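Local coordinates for protein KP6 killer toxin subunit alpha (Ustilago maydis virus P6, PDB 4GVB) that forms the alpha subunit of a secreted heterodimeric viral killer toxin, recognising cellular receptors before the beta subunit joins in killing sensitive fungal cells, at residues W14-T19 with D56-F61. Numbering follows the deposited sequence.
Sequences WECWCT and DLRNQF
Asp56 OD1, in a carboxylate that approaches the Trp14 indole obliquely near NE1, is gripped by two donors of Arg58 from opposite faces of the carboxylate plane: NE on the syn side at 2.8 Å and the backbone N on the anti side at 3.2 Å. The second oxygen, OD2, takes Arg58 NH2 at 2.7 Å, so the salt bridge is bidentate and side-on, and its acceptors lie within 7° of the guanidinium plane. This clamp fixes the rotation of the guanidinium, which lies flat on one face of Trp14 with the planes 16° apart. Arg58 CZ stands 3.5 Å from the centroid of the indole six-membered ring, a cation-pi stack, while Arg58 CD, 3.7 Å from the same centroid, adds a CH-pi contact. The bend at chi3 (-59°) lets CD and the guanidinium share that face. Farther along the strand, Cys16 SG packs on Arg58 CG. Phe61 directs its ring at the strand: CD2 lies 3.9 Å from Cys16 CB, the ring edge meets Trp17 CA, and Cys18 SG makes an oblique sulfur-aromatic contact. Disulfides from Cys16 to Cys74 and from Cys18 to Cys65 tie this strand to strand 71-76 and helix 58-67. An Asx turn at Asp56 thus leads into a helix packed on a disulfide-braced antiparallel sheet, a small alpha+beta fold.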
loop_
_atom_site.group_PDB
_atom_site.type_symbol
_atom_site.label_atom_id
_atom_site.label_comp_id
_atom_site.label_asym_id
_atom_site.label_seq_id
_atom_site.Cartn_x
_atom_site.Cartn_y
_atom_site.Cartn_z
ATOM N N TRP A 14 21.602 0.345 0.335
ATOM C CA TRP A 14 20.508 0.787 -0.513
ATOM C C TRP A 14 19.440 1.484 0.318
ATOM O O TRP A 14 19.234 1.157 1.496
ATOM C CB TRP A 14 19.897 -0.404 -1.247
ATOM C CG TRP A 14 20.863 -1.159 -2.103
ATOM C CD1 TRP A 14 21.408 -2.390 -1.851
ATOM C CD2 TRP A 14 21.383 -0.739 -3.361
ATOM N NE1 TRP A 14 22.241 -2.755 -2.882
ATOM C CE2 TRP A 14 22.244 -1.755 -3.821
ATOM C CE3 TRP A 14 21.205 0.403 -4.148
ATOM C CZ2 TRP A 14 22.924 -1.664 -5.032
ATOM C CZ3 TRP A 14 21.887 0.495 -5.351
ATOM C CH2 TRP A 14 22.735 -0.533 -5.781
ATOM N N GLU A 15 18.770 2.457 -0.297
ATOM C CA GLU A 15 17.684 3.176 0.340
ATOM C C GLU A 15 16.574 3.316 -0.687
ATOM O O GLU A 15 16.716 4.089 -1.631
ATOM C CB GLU A 15 18.158 4.552 0.759
ATOM C CG GLU A 15 17.061 5.491 1.202
ATOM C CD GLU A 15 17.631 6.803 1.652
ATOM O OE1 GLU A 15 18.848 7.002 1.431
ATOM O OE2 GLU A 15 16.886 7.612 2.243
ATOM N N CYS A 16 15.483 2.566 -0.517
ATOM C CA CYS A 16 14.475 2.444 -1.578
ATOM C C CYS A 16 13.083 2.830 -1.094
ATOM O O CYS A 16 12.811 2.809 0.100
ATOM C CB CYS A 16 14.426 1.002 -2.102
ATOM S SG CYS A 16 15.929 0.353 -2.831
ATOM N N TRP A 17 12.207 3.187 -2.033
ATOM C CA TRP A 17 10.823 3.516 -1.699
ATOM C C TRP A 17 9.867 3.314 -2.868
ATOM O O TRP A 17 10.262 3.365 -4.038
ATOM C CB TRP A 17 10.690 4.945 -1.153
ATOM C CG TRP A 17 11.132 6.032 -2.089
ATOM C CD1 TRP A 17 10.344 6.768 -2.941
ATOM C CD2 TRP A 17 12.467 6.528 -2.252
ATOM N NE1 TRP A 17 11.115 7.669 -3.633
ATOM C CE2 TRP A 17 12.419 7.550 -3.223
ATOM C CE3 TRP A 17 13.698 6.199 -1.677
ATOM C CZ2 TRP A 17 13.556 8.248 -3.626
ATOM C CZ3 TRP A 17 14.826 6.891 -2.085
ATOM C CH2 TRP A 17 14.747 7.898 -3.052
ATOM N N CYS A 18 8.596 3.102 -2.538
ATOM C CA CYS A 18 7.551 3.005 -3.550
ATOM C C CYS A 18 7.172 4.399 -4.058
ATOM O O CYS A 18 7.133 5.344 -3.288
ATOM C CB CYS A 18 6.318 2.310 -2.966
ATOM S SG CYS A 18 6.615 0.603 -2.450
ATOM N N THR A 19 6.896 4.510 -5.356
ATOM C CA THR A 19 6.474 5.775 -5.951
ATOM C C THR A 19 5.189 5.641 -6.759
ATOM O O THR A 19 4.985 4.663 -7.461
ATOM C CB THR A 19 7.572 6.389 -6.841
ATOM O OG1 THR A 19 7.879 5.499 -7.919
ATOM C CG2 THR A 19 8.828 6.649 -6.029
ATOM N N ASP A 56 21.287 -6.949 -0.910
ATOM C CA ASP A 56 20.583 -6.357 -2.038
ATOM C C ASP A 56 19.165 -6.906 -2.136
ATOM O O ASP A 56 18.916 -7.884 -2.839
ATOM C CB ASP A 56 21.338 -6.636 -3.335
ATOM C CG ASP A 56 20.762 -5.881 -4.505
ATOM O OD1 ASP A 56 19.695 -5.261 -4.334
ATOM O OD2 ASP A 56 21.369 -5.910 -5.591
ATOM N N LEU A 57 18.242 -6.271 -1.427
ATOM C CA LEU A 57 16.853 -6.710 -1.404
ATOM C C LEU A 57 16.005 -5.918 -2.401
ATOM O O LEU A 57 14.772 -5.911 -2.313
ATOM C CB LEU A 57 16.276 -6.539 0.003
ATOM C CG LEU A 57 17.045 -7.211 1.147
ATOM C CD1 LEU A 57 16.349 -6.974 2.486
ATOM C CD2 LEU A 57 17.219 -8.701 0.911
ATOM N N ARG A 58 16.662 -5.241 -3.338
ATOM C CA ARG A 58 15.954 -4.401 -4.308
ATOM C C ARG A 58 14.890 -5.160 -5.107
ATOM O O ARG A 58 13.770 -4.662 -5.326
ATOM C CB ARG A 58 16.949 -3.708 -5.257
ATOM C CG ARG A 58 17.700 -2.520 -4.640
ATOM C CD ARG A 58 18.718 -1.946 -5.619
ATOM N NE ARG A 58 19.688 -2.967 -6.007
ATOM C CZ ARG A 58 20.615 -2.807 -6.946
ATOM N NH1 ARG A 58 20.696 -1.659 -7.602
ATOM N NH2 ARG A 58 21.454 -3.794 -7.234
ATOM N N ASN A 59 15.225 -6.359 -5.558
ATOM C CA ASN A 59 14.288 -7.115 -6.381
ATOM C C ASN A 59 13.040 -7.486 -5.601
ATOM O O ASN A 59 11.915 -7.318 -6.085
ATOM C CB ASN A 59 14.941 -8.382 -6.921
ATOM C CG ASN A 59 14.198 -8.950 -8.114
ATOM O OD1 ASN A 59 13.765 -8.207 -9.007
ATOM N ND2 ASN A 59 14.046 -10.268 -8.139
ATOM N N GLN A 60 13.247 -8.028 -4.404
ATOM C CA GLN A 60 12.152 -8.365 -3.510
ATOM C C GLN A 60 11.302 -7.131 -3.222
ATOM O O GLN A 60 10.083 -7.164 -3.371
ATOM C CB GLN A 60 12.673 -8.957 -2.191
ATOM C CG GLN A 60 13.345 -10.325 -2.320
ATOM C CD GLN A 60 14.832 -10.253 -2.719
ATOM O OE1 GLN A 60 15.320 -9.231 -3.202
ATOM N NE2 GLN A 60 15.546 -11.355 -2.511
ATOM N N PHE A 61 11.939 -6.039 -2.803
ATOM C CA PHE A 61 11.188 -4.841 -2.475
ATOM C C PHE A 61 10.398 -4.358 -3.688
ATOM O O PHE A 61 9.244 -3.904 -3.571
ATOM C CB PHE A 61 12.119 -3.743 -1.947
ATOM C CG PHE A 61 11.388 -2.543 -1.447
ATOM C CD1 PHE A 61 10.690 -2.597 -0.258
ATOM C CD2 PHE A 61 11.386 -1.360 -2.176
ATOM C CE1 PHE A 61 9.998 -1.503 0.208
ATOM C CE2 PHE A 61 10.675 -0.259 -1.716
ATOM C CZ PHE A 61 9.994 -0.330 -0.527
#